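Local atomic coordinates of designed helical repeat protein (Synthetic construct, PDB entry 5CWG), a protein that was designed de novo as a helical repeat protein, has no known natural function, and stacks helical hairpins into an extended array. Residues A59-V67 and A80-F88. Sequence-based numbering, arbitrary orientation. Where two conformers were deposited one is given.
With EDO (1,2-ethanediol), chain B.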
loop_
_atom_site.group_PDB
_atom_site.type_symbol
_atom_site.label_atom_id
_atom_site.label_comp_id
_atom_site.label_asym_id
_atom_site.label_seq_id
_atom_site.Cartn_x
_atom_site.Cartn_y
_atom_site.Cartn_z
ATOM N N ALA A 59 -5.898 -2.885 -4.722
ATOM C CA ALA A 59 -5.344 -3.656 -3.620
ATOM C C ALA A 59 -4.732 -4.967 -4.114
ATOM O O ALA A 59 -3.635 -5.370 -3.679
ATOM C CB ALA A 59 -6.419 -3.934 -2.580
ATOM N N ILE A 60 -5.446 -5.653 -4.988
ATOM C CA ILE A 60 -4.956 -6.919 -5.523
ATOM C C ILE A 60 -3.739 -6.690 -6.414
ATOM O O ILE A 60 -2.810 -7.492 -6.403
ATOM C CB ILE A 60 -6.067 -7.722 -6.213
ATOM C CG1 ILE A 60 -6.869 -8.572 -5.218
ATOM C CG2 ILE A 60 -5.523 -8.656 -7.293
ATOM C CD1 ILE A 60 -7.286 -7.892 -3.942
ATOM N N ARG A 61 -3.715 -5.588 -7.152
ATOM C CA ARG A 61 -2.540 -5.278 -7.953
ATOM C C ARG A 61 -1.330 -5.027 -7.070
ATOM O O ARG A 61 -0.213 -5.445 -7.402
ATOM C CB ARG A 61 -2.808 -4.075 -8.836
ATOM C CG ARG A 61 -3.653 -4.414 -10.043
ATOM C CD ARG A 61 -4.038 -3.171 -10.818
ATOM N NE ARG A 61 -2.870 -2.537 -11.408
ATOM C CZ ARG A 61 -2.840 -1.284 -11.860
ATOM N NH1 ARG A 61 -3.927 -0.533 -11.793
ATOM N NH2 ARG A 61 -1.723 -0.793 -12.394
ATOM N N LEU A 62 -1.552 -4.382 -5.928
ATOM C CA LEU A 62 -0.459 -4.173 -4.975
ATOM C C LEU A 62 0.116 -5.513 -4.535
ATOM O O LEU A 62 1.333 -5.727 -4.532
ATOM C CB LEU A 62 -0.965 -3.375 -3.757
ATOM C CG LEU A 62 -0.014 -3.291 -2.585
ATOM C CD1 LEU A 62 1.236 -2.501 -2.943
ATOM C CD2 LEU A 62 -0.701 -2.689 -1.379
ATOM N N ILE A 63 -0.757 -6.422 -4.135
ATOM C CA ILE A 63 -0.312 -7.724 -3.685
ATOM C C ILE A 63 0.430 -8.448 -4.820
ATOM O O ILE A 63 1.509 -9.006 -4.627
ATOM C CB ILE A 63 -1.469 -8.583 -3.149
ATOM C CG1 ILE A 63 -2.156 -7.900 -1.954
ATOM C CG2 ILE A 63 -0.967 -9.962 -2.772
ATOM C CD1 ILE A 63 -3.512 -8.481 -1.610
ATOM N N LYS A 64 -0.144 -8.427 -6.015
ATOM C CA LYS A 64 0.465 -9.048 -7.195
ATOM C C LYS A 64 1.868 -8.517 -7.438
ATOM O O LYS A 64 2.801 -9.287 -7.663
ATOM C CB LYS A 64 -0.403 -8.784 -8.438
ATOM C CG LYS A 64 0.224 -9.143 -9.782
ATOM C CD LYS A 64 -0.711 -8.769 -10.919
ATOM C CE LYS A 64 -0.078 -8.970 -12.287
ATOM N NZ LYS A 64 1.104 -8.084 -12.511
ATOM N N GLU A 65 2.029 -7.203 -7.423
ATOM C CA GLU A 65 3.318 -6.615 -7.752
ATOM C C GLU A 65 4.356 -6.910 -6.678
ATOM O O GLU A 65 5.500 -7.213 -6.981
ATOM C CB GLU A 65 3.130 -5.135 -8.040
ATOM C CG GLU A 65 2.287 -4.958 -9.341
ATOM C CD GLU A 65 2.088 -3.519 -9.805
ATOM O OE1 GLU A 65 1.301 -3.298 -10.757
ATOM O OE2 GLU A 65 2.762 -2.617 -9.284
ATOM N N VAL A 66 3.945 -6.877 -5.413
ATOM C CA VAL A 66 4.864 -7.200 -4.330
ATOM C C VAL A 66 5.289 -8.660 -4.410
ATOM O O VAL A 66 6.458 -8.991 -4.206
ATOM C CB VAL A 66 4.253 -6.837 -2.957
ATOM C CG1 VAL A 66 5.133 -7.346 -1.826
ATOM C CG2 VAL A 66 4.085 -5.335 -2.863
ATOM N N VAL A 67 4.358 -9.546 -4.731
ATOM C CA VAL A 67 4.641 -10.973 -4.898
ATOM C C VAL A 67 5.560 -11.232 -6.105
ATOM O O VAL A 67 6.500 -12.019 -6.011
ATOM C CB VAL A 67 3.321 -11.785 -5.005
ATOM C CG1 VAL A 67 3.527 -13.136 -5.649
ATOM C CG2 VAL A 67 2.682 -11.883 -3.656
ATOM N N ALA A 80 5.326 -12.262 1.626
ATOM C CA ALA A 80 5.212 -11.046 0.835
ATOM C C ALA A 80 3.746 -10.685 0.570
ATOM O O ALA A 80 3.344 -9.525 0.712
ATOM C CB ALA A 80 5.982 -11.195 -0.503
ATOM N N ALA A 81 2.949 -11.679 0.205
ATOM C CA ALA A 81 1.530 -11.449 -0.048
ATOM C C ALA A 81 0.842 -10.931 1.199
ATOM O O ALA A 81 0.019 -10.001 1.146
ATOM C CB ALA A 81 0.886 -12.711 -0.515
ATOM N N ARG A 82 1.110 -11.548 2.340
ATOM C CA ARG A 82 0.486 -11.153 3.586
ATOM C C ARG A 82 0.886 -9.741 3.959
ATOM O O ARG A 82 0.052 -8.950 4.408
ATOM C CB ARG A 82 0.802 -12.158 4.698
ATOM C CG ARG A 82 0.204 -13.515 4.480
ATOM C CD ARG A 82 0.555 -14.474 5.637
ATOM N NE ARG A 82 -0.016 -15.811 5.455
ATOM C CZ ARG A 82 -1.295 -16.134 5.685
ATOM N NH1 ARG A 82 -2.142 -15.218 6.130
ATOM N NH2 ARG A 82 -1.716 -17.373 5.452
ATOM N N ALA A 83 2.171 -9.408 3.808
ATOM C CA ALA A 83 2.635 -8.083 4.162
ATOM C C ALA A 83 1.984 -6.997 3.296
ATOM O O ALA A 83 1.671 -5.882 3.779
ATOM C CB ALA A 83 4.164 -8.006 4.079
ATOM N N ALA A 84 1.868 -7.261 2.000
ATOM C CA ALA A 84 1.200 -6.313 1.109
ATOM C C ALA A 84 -0.255 -6.079 1.533
ATOM O O ALA A 84 -0.740 -4.953 1.525
ATOM C CB ALA A 84 1.290 -6.790 -0.325
ATOM N N ALA A 85 -0.946 -7.161 1.861
ATOM C CA ALA A 85 -2.349 -7.068 2.296
ATOM C C ALA A 85 -2.471 -6.259 3.580
ATOM O O ALA A 85 -3.356 -5.428 3.694
ATOM C CB ALA A 85 -2.921 -8.455 2.455
ATOM N N GLU A 86 -1.567 -6.498 4.529
ATOM C CA GLU A 86 -1.571 -5.737 5.774
ATOM C C GLU A 86 -1.323 -4.255 5.517
ATOM O O GLU A 86 -1.916 -3.400 6.187
ATOM C CB GLU A 86 -0.508 -6.286 6.734
ATOM C CG GLU A 86 -0.789 -7.678 7.264
ATOM C CD GLU A 86 -1.767 -7.772 8.410
ATOM O OE1 GLU A 86 -2.459 -6.780 8.713
ATOM O OE2 GLU A 86 -1.883 -8.884 8.988
ATOM N N ALA A 87 -0.488 -3.930 4.532
ATOM C CA ALA A 87 -0.221 -2.544 4.214
ATOM C C ALA A 87 -1.490 -1.850 3.684
ATOM O O ALA A 87 -1.813 -0.729 4.072
ATOM C CB ALA A 87 0.880 -2.426 3.191
ATOM N N PHE A 88 -2.210 -2.527 2.795
ATOM C CA PHE A 88 -3.470 -1.986 2.327
ATOM C C PHE A 88 -4.436 -1.778 3.494
ATOM O O PHE A 88 -5.144 -0.787 3.563
ATOM C CB PHE A 88 -4.098 -2.865 1.253
ATOM C CG PHE A 88 -5.456 -2.375 0.850
ATOM C CD1 PHE A 88 -5.611 -1.354 -0.092
ATOM C CD2 PHE A 88 -6.586 -2.868 1.460
ATOM C CE1 PHE A 88 -6.855 -0.878 -0.403
ATOM C CE2 PHE A 88 -7.845 -2.343 1.156
ATOM C CZ PHE A 88 -7.969 -1.386 0.222
HETATM C C1 EDO B . -2.711 -11.467 6.304
HETATM O O1 EDO B . -1.921 -12.490 6.908
HETATM C C2 EDO B . -3.960 -12.078 5.729
HETATM O O2 EDO B . -4.755 -12.691 6.752
#
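Ala84 is the small knob at the middle of this helix pair: its CB settles onto the backbone of the facing helix, 3.8 Å from Ile63 CA, and is flanked by the side chains of Leu62, Ile63 and Val66. With only a methyl there, the segment axes of 59-67 and 80-88 approach to 8.5 Å. Ile63 answers with its branches spread: CG2, anti to the backbone N, lies against Ala81, while CD1 reaches Ala85 CB at 4.1 Å. One turn on, Val67 CG2 presses on Ala81 CB at 3.7 Å, and Val66 CG1 rests by Ala80. At the other end the bulk changes sides, and Phe88 lays one ring face over the methyl of Ala59, a CH-pi contact with CB 3.8 Å from the ring centroid. On the far side of 80-88, Arg82 NH1 donates to O1 of the ethanediol (2.8 Å), and NH2 forms a salt bridge with Glu36. A leucine in place of Arg82 would probably leave the Glu36 carboxylate without this cationic mate. Helices 27-47 and 103-123 pack on both segments, 3-23 on 59-67 and 127-148 on 80-88. Helices 53-73 and 77-98 thus form an antiparallel helical hairpin, the segments at 146°, within a designed alpha-helical repeat array.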